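Side-chain contacts in mRNA-binding protein PUF3 (Saccharomyces cerevisiae, PDB 3K49), which binds 3' UTRs, predominantly of mRNAs encoding mitochondrial proteins, promotes deadenylation and decay of COX17 mRNA, and brings its targets to the vicinity of mitochondria: residues K84-G89 / D99-N104; Q93-V98 / S127-E132; K120-I125 / I154-E159; F168-L173 / S199-S204. One frame throughout, in Å; residues are numbered along the deposited sequence.

Contact 1 of 4, residues K84-G89 / D99-N104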
# COMPACT_ATOMS: atom_id res chain seq x y z
N LYS A 84 10.83 21.99 0.09
CA LYS A 84 11.01 22.68 1.37
C LYS A 84 10.30 24.01 1.36
O LYS A 84 9.89 24.50 2.40
CB LYS A 84 12.48 22.88 1.74
CG LYS A 84 13.20 21.62 2.17
CD LYS A 84 12.68 21.12 3.49
CE LYS A 84 12.97 19.64 3.62
NZ LYS A 84 12.66 18.92 2.34
N PHE A 85 10.12 24.60 0.19
CA PHE A 85 9.35 25.83 0.15
C PHE A 85 7.85 25.61 0.40
O PHE A 85 7.16 26.53 0.87
CB PHE A 85 9.64 26.64 -1.12
CG PHE A 85 10.86 27.52 -0.98
CD1 PHE A 85 12.05 27.19 -1.62
CD2 PHE A 85 10.82 28.66 -0.18
CE1 PHE A 85 13.18 27.98 -1.48
CE2 PHE A 85 11.94 29.46 -0.03
CZ PHE A 85 13.13 29.13 -0.68
N PHE A 86 7.35 24.41 0.11
CA PHE A 86 5.96 24.09 0.48
C PHE A 86 5.85 23.80 1.98
O PHE A 86 4.86 24.13 2.62
CB PHE A 86 5.38 22.94 -0.36
CG PHE A 86 4.96 23.34 -1.75
CD1 PHE A 86 5.68 22.92 -2.87
CD2 PHE A 86 3.84 24.15 -1.95
CE1 PHE A 86 5.29 23.29 -4.15
CE2 PHE A 86 3.44 24.54 -3.23
CZ PHE A 86 4.16 24.10 -4.33
N GLU A 87 6.88 23.18 2.53
CA GLU A 87 6.93 22.86 3.94
C GLU A 87 7.24 24.09 4.85
O GLU A 87 6.63 24.28 5.91
CB GLU A 87 7.99 21.78 4.14
CG GLU A 87 8.05 21.16 5.52
CD GLU A 87 8.92 19.91 5.55
OE1 GLU A 87 9.01 19.26 6.61
OE2 GLU A 87 9.53 19.58 4.51
N PHE A 88 8.19 24.92 4.44
CA PHE A 88 8.66 26.02 5.29
C PHE A 88 8.36 27.37 4.70
O PHE A 88 8.75 28.39 5.26
CB PHE A 88 10.16 25.87 5.59
CG PHE A 88 10.48 24.64 6.38
CD1 PHE A 88 11.06 23.54 5.77
CD2 PHE A 88 10.15 24.56 7.72
CE1 PHE A 88 11.31 22.39 6.49
CE2 PHE A 88 10.40 23.41 8.46
CZ PHE A 88 10.98 22.32 7.84
N GLY A 89 7.66 27.39 3.57
CA GLY A 89 7.40 28.62 2.86
C GLY A 89 6.24 29.41 3.41
O GLY A 89 5.44 28.88 4.19
N ASP A 99 0.91 28.84 -8.81
CA ASP A 99 0.58 29.55 -10.03
C ASP A 99 1.53 29.21 -11.18
O ASP A 99 1.19 29.42 -12.34
CB ASP A 99 0.55 31.06 -9.78
CG ASP A 99 -0.46 31.45 -8.72
OD1 ASP A 99 -1.29 30.58 -8.33
OD2 ASP A 99 -0.44 32.61 -8.26
N GLN A 100 2.70 28.68 -10.85
CA GLN A 100 3.59 28.15 -11.89
C GLN A 100 3.25 26.70 -12.27
O GLN A 100 3.77 26.18 -13.26
CB GLN A 100 5.05 28.24 -11.45
CG GLN A 100 5.63 29.63 -11.57
CD GLN A 100 7.09 29.64 -11.22
OE1 GLN A 100 7.83 28.71 -11.55
NE2 GLN A 100 7.53 30.70 -10.54
N PHE A 101 2.41 26.05 -11.47
CA PHE A 101 2.04 24.66 -11.75
C PHE A 101 0.80 24.62 -12.64
O PHE A 101 0.65 23.71 -13.46
CB PHE A 101 1.82 23.86 -10.46
CG PHE A 101 3.07 23.65 -9.65
CD1 PHE A 101 4.33 23.86 -10.21
CD2 PHE A 101 2.99 23.23 -8.33
CE1 PHE A 101 5.50 23.66 -9.46
CE2 PHE A 101 4.15 23.02 -7.58
CZ PHE A 101 5.41 23.24 -8.14
N LYS A 102 -0.07 25.62 -12.48
CA LYS A 102 -1.28 25.74 -13.29
C LYS A 102 -1.00 25.58 -14.78
O LYS A 102 -0.15 26.28 -15.33
CB LYS A 102 -1.98 27.07 -13.03
CG LYS A 102 -2.68 27.17 -11.68
CD LYS A 102 -3.39 28.51 -11.56
CE LYS A 102 -3.34 29.06 -10.14
NZ LYS A 102 -3.79 30.48 -10.09
N GLY A 103 -1.72 24.65 -15.41
CA GLY A 103 -1.55 24.36 -16.82
C GLY A 103 -0.46 23.33 -17.08
O GLY A 103 -0.24 22.94 -18.22
N ASN A 104 0.22 22.90 -16.01
CA ASN A 104 1.35 21.99 -16.13
C ASN A 104 1.24 20.76 -15.27
O ASN A 104 2.19 19.99 -15.18
CB ASN A 104 2.66 22.71 -15.78
CG ASN A 104 2.85 23.98 -16.57
OD1 ASN A 104 2.99 23.94 -17.79
ND2 ASN A 104 2.85 25.12 -15.88
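Phe86 and Phe101 carry this contact by themselves. They approach from opposite directions and meet rim to rim. The nearest atoms are Phe86 CZ and Phe101 CE2, 3.4 Å apart. Phe86 CE1 lies 3.6 Å from the same Phe101 CE2. Phe101 CE2 and CZ thus sit at the edge of the Phe86 ring, near its plane. The ring planes are inclined at 39° and the centroids are 5.9 Å apart, so neither ring lies over the other. In Phe86, CG is anti to the carbonyl carbon (chi1 -78°), which sets the ring rim beside that of Phe101. The Phe101 ring is turned so that CA lies close to the ring plane (chi2 -16°).

Phe101 to Asn104 form a type II beta turn, closed by Asn104 N to Phe101 O at 2.7 Å. Asn104 ND2 also bonds Gln100 O, from above the carbonyl plane. The two phenylalanines are buried in the stacked helices of the Pumilio domain. Leu97, Val98 and Ala121 touch Phe86; Ile70, Val117 and Ile118 touch Phe101. An alanine in place of Phe86 would probably open a gap beside the rim of Phe101 and leave that ring freer to turn. No hydrogen bond or charge crosses between the segments. The contact joins Phe86 of Pumilio 2 to Phe101 of Pumilio 3 through apolar contact of the two buried rims.

Contact 2 of 4, residues Q93-V98 / S127-E132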
# COMPACT_ATOMS: atom_id res chain seq x y z
N GLN A 93 4.60 32.65 -0.98
CA GLN A 93 5.56 31.83 -1.73
C GLN A 93 4.92 30.56 -2.29
O GLN A 93 5.14 30.18 -3.43
CB GLN A 93 6.79 31.51 -0.88
CG GLN A 93 7.71 32.71 -0.75
CD GLN A 93 8.66 32.64 0.42
OE1 GLN A 93 8.57 31.75 1.27
NE2 GLN A 93 9.57 33.59 0.48
N LYS A 94 4.12 29.90 -1.46
CA LYS A 94 3.39 28.74 -1.89
C LYS A 94 2.46 29.08 -3.06
O LYS A 94 2.46 28.38 -4.06
CB LYS A 94 2.65 28.11 -0.70
CG LYS A 94 3.60 27.47 0.30
CD LYS A 94 2.88 26.60 1.31
CE LYS A 94 2.68 27.29 2.64
NZ LYS A 94 2.39 26.29 3.73
N ASN A 95 1.70 30.17 -2.95
CA ASN A 95 0.79 30.61 -4.01
C ASN A 95 1.53 30.83 -5.32
O ASN A 95 1.03 30.51 -6.40
CB ASN A 95 0.06 31.90 -3.63
CG ASN A 95 -0.90 31.71 -2.47
OD1 ASN A 95 -1.22 30.58 -2.08
ND2 ASN A 95 -1.37 32.83 -1.90
N THR A 96 2.73 31.37 -5.23
CA THR A 96 3.52 31.67 -6.41
C THR A 96 3.94 30.41 -7.16
O THR A 96 3.93 30.38 -8.38
CB THR A 96 4.76 32.49 -6.03
OG1 THR A 96 4.35 33.80 -5.61
CG2 THR A 96 5.73 32.60 -7.21
N LEU A 97 4.35 29.38 -6.41
CA LEU A 97 4.73 28.11 -7.00
C LEU A 97 3.53 27.43 -7.63
O LEU A 97 3.60 26.89 -8.73
CB LEU A 97 5.33 27.21 -5.92
CG LEU A 97 6.61 27.68 -5.25
CD1 LEU A 97 7.03 26.67 -4.16
CD2 LEU A 97 7.70 27.90 -6.26
N VAL A 98 2.40 27.46 -6.91
CA VAL A 98 1.17 26.88 -7.41
C VAL A 98 0.81 27.52 -8.75
O VAL A 98 0.47 26.83 -9.71
CB VAL A 98 0.01 27.03 -6.40
CG1 VAL A 98 -1.32 26.70 -7.06
CG2 VAL A 98 0.22 26.12 -5.21
N SER A 127 -7.14 23.83 0.44
CA SER A 127 -8.01 22.81 -0.12
C SER A 127 -8.44 23.17 -1.54
O SER A 127 -8.53 22.30 -2.40
CB SER A 127 -9.22 22.57 0.79
OG SER A 127 -10.18 23.60 0.64
N ASN A 128 -8.68 24.45 -1.79
CA ASN A 128 -9.13 24.91 -3.10
C ASN A 128 -8.06 24.80 -4.17
O ASN A 128 -8.36 24.53 -5.33
CB ASN A 128 -9.63 26.35 -3.03
CG ASN A 128 -10.83 26.50 -2.13
OD1 ASN A 128 -11.70 25.62 -2.08
ND2 ASN A 128 -10.88 27.61 -1.40
N GLN A 129 -6.81 25.02 -3.78
CA GLN A 129 -5.71 24.91 -4.72
C GLN A 129 -5.46 23.45 -5.07
O GLN A 129 -5.06 23.16 -6.20
CB GLN A 129 -4.44 25.56 -4.16
CG GLN A 129 -4.42 27.06 -4.30
CD GLN A 129 -3.38 27.72 -3.43
OE1 GLN A 129 -3.15 27.33 -2.29
NE2 GLN A 129 -2.74 28.75 -3.98
N ARG A 130 -5.71 22.55 -4.13
CA ARG A 130 -5.56 21.12 -4.41
C ARG A 130 -6.45 20.69 -5.56
O ARG A 130 -5.98 20.14 -6.56
CB ARG A 130 -5.90 20.29 -3.18
CG ARG A 130 -4.84 20.28 -2.13
CD ARG A 130 -5.40 19.64 -0.88
NE ARG A 130 -4.69 20.14 0.29
CZ ARG A 130 -5.21 20.20 1.50
NH1 ARG A 130 -6.45 19.78 1.71
NH2 ARG A 130 -4.49 20.69 2.51
N ILE A 131 -7.74 20.95 -5.42
CA ILE A 131 -8.72 20.50 -6.40
C ILE A 131 -8.48 21.23 -7.73
O ILE A 131 -8.58 20.64 -8.81
CB ILE A 131 -10.18 20.66 -5.87
CG1 ILE A 131 -11.18 20.22 -6.94
CG2 ILE A 131 -10.44 22.09 -5.42
CD1 ILE A 131 -10.95 18.78 -7.42
N GLU A 132 -8.13 22.50 -7.64
CA GLU A 132 -7.83 23.29 -8.82
C GLU A 132 -6.73 22.65 -9.67
O GLU A 132 -6.86 22.56 -10.89
CB GLU A 132 -7.42 24.70 -8.39
CG GLU A 132 -7.39 25.74 -9.48
CD GLU A 132 -6.88 27.09 -8.95
OE1 GLU A 132 -6.09 27.75 -9.66
OE2 GLU A 132 -7.25 27.48 -7.82
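The side-chain amides of Asn95 and Gln129 meet with their planes 72° apart. Asn95 OD1 lies close to the plane of the Gln129 amide. Seen from Asn95, the donor is not in plane: Gln129 NE2 sits above the carbonyl plane, 52° out of it. The bond from Gln129 NE2 to Asn95 OD1 is 3.0 Å long and fairly straight at the hydrogen, 159°. The two side chains cross at about a right angle.

Gln129 has CG anti to its carbonyl carbon and runs extended beyond it, and this carries the amide across to the other helix. There NE2 also rests against Val98. It is 4.0 Å from Val98 CG1 and 4.1 Å from Val98 CG2, so an apolar side chain lines the approach to the hydrogen bond. Gln129 OE1 is bonded separately, to a residue just outside the segment. With a leucine in place of Gln129 the amide is gone, and Asn95 OD1 would probably lose this donor.

The contact joins helix 91-101 to helix 127-134. Residues 93-98 belong to Pumilio 2 and residues 127-132 to Pumilio 3, so it is a join between successive helical repeats of the Pumilio domain, its nearest atom about 14 Å from the RNA. Val98 is also covered by Phe86 of helix 79-88 and by Ile125, in the loop that leads into helix 127-134.

Contact 3 of 4, residues K120-I125 / I154-E159. With nucleotides of chain B.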
# COMPACT_ATOMS: atom_id res chain seq x y z
N LYS A 120 4.19 16.62 -2.62
CA LYS A 120 4.45 17.38 -1.40
C LYS A 120 3.50 18.58 -1.36
O LYS A 120 2.98 18.94 -0.30
CB LYS A 120 5.90 17.83 -1.31
CG LYS A 120 6.31 18.42 0.08
CD LYS A 120 6.62 17.31 1.12
CE LYS A 120 7.09 17.88 2.45
NZ LYS A 120 8.40 18.63 2.39
N ALA A 121 3.26 19.18 -2.52
CA ALA A 121 2.41 20.36 -2.59
C ALA A 121 0.97 20.10 -2.15
O ALA A 121 0.39 20.90 -1.41
CB ALA A 121 2.46 20.98 -3.98
N LEU A 122 0.40 18.98 -2.58
CA LEU A 122 -0.97 18.61 -2.21
C LEU A 122 -1.14 18.53 -0.69
O LEU A 122 -2.17 18.92 -0.13
CB LEU A 122 -1.36 17.28 -2.88
CG LEU A 122 -1.45 17.30 -4.40
CD1 LEU A 122 -1.73 15.90 -4.99
CD2 LEU A 122 -2.51 18.31 -4.85
N GLU A 123 -0.12 18.01 -0.04
CA GLU A 123 -0.06 18.00 1.41
C GLU A 123 -0.10 19.38 2.08
O GLU A 123 -0.60 19.50 3.21
CB GLU A 123 1.23 17.29 1.85
CG GLU A 123 1.09 15.79 2.01
CD GLU A 123 2.42 15.15 2.36
OE1 GLU A 123 3.40 15.90 2.46
OE2 GLU A 123 2.49 13.91 2.54
N TYR A 124 0.43 20.41 1.41
CA TYR A 124 0.63 21.71 2.10
C TYR A 124 -0.21 22.90 1.66
O TYR A 124 -0.34 23.85 2.41
CB TYR A 124 2.11 22.10 2.13
CG TYR A 124 2.91 21.27 3.10
CD1 TYR A 124 3.01 21.65 4.44
CD2 TYR A 124 3.54 20.10 2.70
CE1 TYR A 124 3.73 20.90 5.34
CE2 TYR A 124 4.27 19.34 3.59
CZ TYR A 124 4.35 19.75 4.93
OH TYR A 124 5.07 19.00 5.84
N ILE A 125 -0.78 22.86 0.46
CA ILE A 125 -1.54 24.02 -0.04
C ILE A 125 -3.00 23.99 0.42
O ILE A 125 -3.45 23.04 1.06
CB ILE A 125 -1.44 24.12 -1.57
CG1 ILE A 125 -2.05 22.88 -2.23
CG2 ILE A 125 0.01 24.23 -1.97
CD1 ILE A 125 -2.04 22.91 -3.74
N ILE A 154 -2.26 10.49 -8.10
CA ILE A 154 -3.65 10.06 -7.97
C ILE A 154 -3.97 9.63 -6.54
O ILE A 154 -4.95 10.11 -5.97
CB ILE A 154 -3.99 8.89 -8.92
CG1 ILE A 154 -3.86 9.34 -10.38
CG2 ILE A 154 -5.42 8.38 -8.62
CD1 ILE A 154 -4.67 10.62 -10.69
N GLN A 155 -3.16 8.74 -5.97
CA GLN A 155 -3.35 8.26 -4.60
C GLN A 155 -3.31 9.44 -3.61
O GLN A 155 -4.15 9.57 -2.72
CB GLN A 155 -2.26 7.24 -4.24
CG GLN A 155 -2.45 5.83 -4.79
CD GLN A 155 -1.24 4.94 -4.53
OE1 GLN A 155 -0.94 4.62 -3.38
NE2 GLN A 155 -0.54 4.54 -5.59
N LYS A 156 -2.31 10.29 -3.78
CA LYS A 156 -2.16 11.47 -2.96
C LYS A 156 -3.40 12.36 -3.04
O LYS A 156 -3.92 12.85 -2.02
CB LYS A 156 -0.90 12.24 -3.38
CG LYS A 156 -0.58 13.44 -2.49
CD LYS A 156 -0.45 13.05 -1.01
CE LYS A 156 0.81 12.25 -0.79
NZ LYS A 156 1.19 12.17 0.64
N ALA A 157 -3.88 12.57 -4.26
CA ALA A 157 -5.11 13.33 -4.48
C ALA A 157 -6.30 12.70 -3.73
O ALA A 157 -7.10 13.40 -3.08
CB ALA A 157 -5.41 13.48 -5.94
N ILE A 158 -6.43 11.39 -3.80
CA ILE A 158 -7.51 10.73 -3.06
C ILE A 158 -7.38 10.90 -1.53
O ILE A 158 -8.38 11.02 -0.82
CB ILE A 158 -7.62 9.22 -3.40
CG1 ILE A 158 -7.99 9.05 -4.87
CG2 ILE A 158 -8.62 8.54 -2.50
CD1 ILE A 158 -7.66 7.72 -5.40
N GLU A 159 -6.15 10.93 -1.03
CA GLU A 159 -5.88 11.07 0.39
C GLU A 159 -6.11 12.49 0.90
O GLU A 159 -6.48 12.68 2.07
CB GLU A 159 -4.44 10.64 0.71
CG GLU A 159 -4.24 9.14 0.57
CD GLU A 159 -2.79 8.78 0.40
OE1 GLU A 159 -1.92 9.61 0.76
OE2 GLU A 159 -2.51 7.66 -0.10
P A B 7 7.18 -3.63 -5.16
OP1 A B 7 8.38 -3.67 -6.04
OP2 A B 7 7.34 -3.73 -3.69
O5' A B 7 6.36 -2.31 -5.52
C5' A B 7 5.70 -2.22 -6.77
C4' A B 7 5.50 -0.78 -7.20
O4' A B 7 4.35 -0.22 -6.53
C3' A B 7 6.62 0.25 -7.02
O3' A B 7 6.68 1.01 -8.22
C2' A B 7 6.04 1.17 -5.95
O2' A B 7 6.54 2.51 -5.98
C1' A B 7 4.59 1.15 -6.39
N9 A B 7 3.59 1.73 -5.50
C8 A B 7 2.55 2.54 -5.89
N7 A B 7 1.80 2.94 -4.89
C5 A B 7 2.38 2.36 -3.78
C6 A B 7 2.05 2.41 -2.42
N6 A B 7 1.00 3.08 -1.96
N1 A B 7 2.84 1.73 -1.56
C2 A B 7 3.89 1.03 -2.05
N3 A B 7 4.29 0.90 -3.31
C4 A B 7 3.48 1.60 -4.13
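Lys156 bends twice, at chi2 (56°) and chi3 (71°), to bring its ammonium group to Glu123. Lys156 NZ and Glu123 OE2 are 2.9 Å apart and form a hydrogen-bonded salt bridge. The nitrogen comes from above the carboxylate plane, and the two side chains cross at about a right angle. The Lys156 stem packs as well: its CG lies 3.7 Å from Leu122 CD1, which also approaches Ala157 N at 4.0 Å. The Leu122 and Lys156 side chains lie alongside each other, pointing opposite ways.

Helices 120-124 and 154-159 run almost parallel, at 7°, with axes 9.8 Å apart. They belong to Pumilio 3 and Pumilio 4, so this is a join between successive repeats. Next to Lys156, Gln155 reads adenine A7 of chain B. Gln155 OE1 accepts from N6 of A7 of chain B at 2.9 Å, and Gln155 NE2 donates to N7 of A7 of chain B, also at 2.9 Å. Both bonds are nearly straight and fall on the Hoogsteen edge of the base.

Glu159, near Glu123, is itself paired through OE2 with Arg192. Lys156 therefore works in two ways, apolar along its stem and charged at its end, where it probably offsets the charge of Glu123.

Contact 4 of 4, residues F168-L173 / S199-S204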
# COMPACT_ATOMS: atom_id res chain seq x y z
N PHE A 168 -14.81 12.50 -11.11
CA PHE A 168 -14.21 12.08 -12.37
C PHE A 168 -13.21 10.93 -12.23
O PHE A 168 -12.73 10.39 -13.23
CB PHE A 168 -13.51 13.27 -13.03
CG PHE A 168 -12.56 13.98 -12.13
CD1 PHE A 168 -11.24 13.58 -12.05
CD2 PHE A 168 -12.99 15.05 -11.35
CE1 PHE A 168 -10.35 14.24 -11.20
CE2 PHE A 168 -12.11 15.72 -10.50
CZ PHE A 168 -10.79 15.31 -10.43
N ILE A 169 -12.88 10.56 -11.00
CA ILE A 169 -11.96 9.45 -10.81
C ILE A 169 -12.70 8.14 -11.09
O ILE A 169 -12.39 7.44 -12.06
CB ILE A 169 -11.31 9.44 -9.41
CG1 ILE A 169 -10.37 10.64 -9.27
CG2 ILE A 169 -10.52 8.15 -9.22
CD1 ILE A 169 -9.47 10.56 -8.06
N LEU A 170 -13.69 7.83 -10.27
CA LEU A 170 -14.45 6.59 -10.44
C LEU A 170 -15.20 6.55 -11.78
O LEU A 170 -15.23 5.52 -12.44
CB LEU A 170 -15.43 6.37 -9.29
CG LEU A 170 -15.78 4.90 -9.13
CD1 LEU A 170 -14.51 4.11 -8.91
CD2 LEU A 170 -16.74 4.69 -8.00
N SER A 171 -15.77 7.68 -12.17
CA SER A 171 -16.53 7.74 -13.41
C SER A 171 -15.65 7.37 -14.59
O SER A 171 -16.15 6.94 -15.63
CB SER A 171 -17.14 9.13 -13.60
OG SER A 171 -16.22 10.02 -14.19
N SER A 172 -14.34 7.54 -14.44
CA SER A 172 -13.40 7.19 -15.50
C SER A 172 -12.99 5.73 -15.41
O SER A 172 -12.41 5.18 -16.34
CB SER A 172 -12.13 8.06 -15.45
OG SER A 172 -12.43 9.44 -15.65
N LEU A 173 -13.28 5.10 -14.28
CA LEU A 173 -12.82 3.73 -14.04
C LEU A 173 -13.85 2.66 -14.38
O LEU A 173 -13.49 1.51 -14.62
CB LEU A 173 -12.36 3.58 -12.59
CG LEU A 173 -10.87 3.79 -12.32
CD1 LEU A 173 -10.46 5.13 -12.83
CD2 LEU A 173 -10.59 3.68 -10.82
N SER A 199 -20.19 5.28 0.48
CA SER A 199 -20.81 3.95 0.44
C SER A 199 -21.22 3.56 -0.98
O SER A 199 -21.16 2.39 -1.35
CB SER A 199 -22.02 3.89 1.36
OG SER A 199 -22.75 2.71 1.12
N GLU A 200 -21.62 4.55 -1.77
CA GLU A 200 -22.04 4.32 -3.15
C GLU A 200 -20.84 4.00 -4.04
O GLU A 200 -20.91 3.10 -4.89
CB GLU A 200 -22.80 5.53 -3.69
CG GLU A 200 -24.02 5.92 -2.86
CD GLU A 200 -23.66 6.41 -1.46
OE1 GLU A 200 -23.11 7.54 -1.33
OE2 GLU A 200 -23.92 5.67 -0.48
N ASP A 201 -19.75 4.74 -3.86
CA ASP A 201 -18.52 4.46 -4.60
C ASP A 201 -18.08 3.03 -4.34
O ASP A 201 -17.73 2.31 -5.27
CB ASP A 201 -17.41 5.41 -4.18
CG ASP A 201 -17.69 6.85 -4.55
OD1 ASP A 201 -18.32 7.07 -5.62
OD2 ASP A 201 -17.28 7.77 -3.79
N GLN A 202 -18.10 2.62 -3.08
CA GLN A 202 -17.71 1.26 -2.70
C GLN A 202 -18.61 0.22 -3.36
O GLN A 202 -18.15 -0.84 -3.76
CB GLN A 202 -17.72 1.09 -1.18
CG GLN A 202 -16.85 2.08 -0.44
CD GLN A 202 -16.87 1.88 1.05
OE1 GLN A 202 -17.09 0.78 1.55
NE2 GLN A 202 -16.63 2.95 1.79
N GLU A 203 -19.89 0.54 -3.48
CA GLU A 203 -20.85 -0.35 -4.11
C GLU A 203 -20.49 -0.50 -5.58
O GLU A 203 -20.40 -1.62 -6.10
CB GLU A 203 -22.28 0.17 -3.91
CG GLU A 203 -23.36 -0.74 -4.47
CD GLU A 203 -24.75 -0.20 -4.25
OE1 GLU A 203 -24.88 0.90 -3.66
OE2 GLU A 203 -25.72 -0.86 -4.68
N SER A 204 -20.26 0.62 -6.24
CA SER A 204 -19.90 0.64 -7.66
C SER A 204 -18.64 -0.17 -7.96
O SER A 204 -18.50 -0.77 -9.02
CB SER A 204 -19.71 2.08 -8.14
OG SER A 204 -19.05 2.11 -9.39
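Leu170 reaches across to Asp201 and Ser204 at a join between Pumilio 4 and Pumilio 5, in the stack of helical repeats that forms the Pumilio domain. The second segment opens helix 199-207. Ser199 begins it, and its side chain touches Asn237 in a loop. Its carbonyl accepts from Glu203 N in the first full turn. Glu200 leads its side chain away from Leu170, and its OE1 makes a weak hydrogen bond to Ser198 OG.

Asp201 is the first residue to meet the other segment. Its OD1 lies 3.7 Å from Leu170 CD2, and its CB is 3.9 Å from the same methyl. The methyl therefore packs against CB and one carboxylate oxygen, while OD2, the other oxygen, is held by Ser198 N, just before the helix. Gln202 points away and bonds Asn237 ND2 through OE1 and Gly197 O through NE2. Ser204 completes the contact, one turn on from Asp201. Its OG is anti to the backbone N (chi1 165°), which sets the hydroxyl beside the leucine methyl.

Leu170 has CG roughly anti to its own backbone N (chi1 -156°), which places CD2 between Asp201 and Ser204. It also touches Leu193 of helix 186-196. No hydrogen bond links the two segments, and the contact lies at the surface. One methyl makes all of it: Leu170 CD2 also stands 3.7 Å from Ser204 OG and 4.0 Å from Ser204 CB.

Overall arrangement
Contacts 1, 2 and 3 form one cluster. The centres of contacts 1 and 2 are about 7 Å apart, and both use helix 91-101. Contact 3 lies about 12 Å from contact 1 and 11 Å from contact 2, centre to centre. Glu87 OE2 and Lys120 NZ tie contact 1 to contact 3 by a 2.6 Å salt bridge. Contact 4 is further along the superhelix, about 19 Å from contact 3 between centres; Ile158 CG1 touches Ile169 CD1 at 3.8 Å. Contact 3 includes the RNA-reading Gln155. The nearest atoms of contact 1 are about 6 Å from the RNA, those of contacts 2 and 4 about 14 Å.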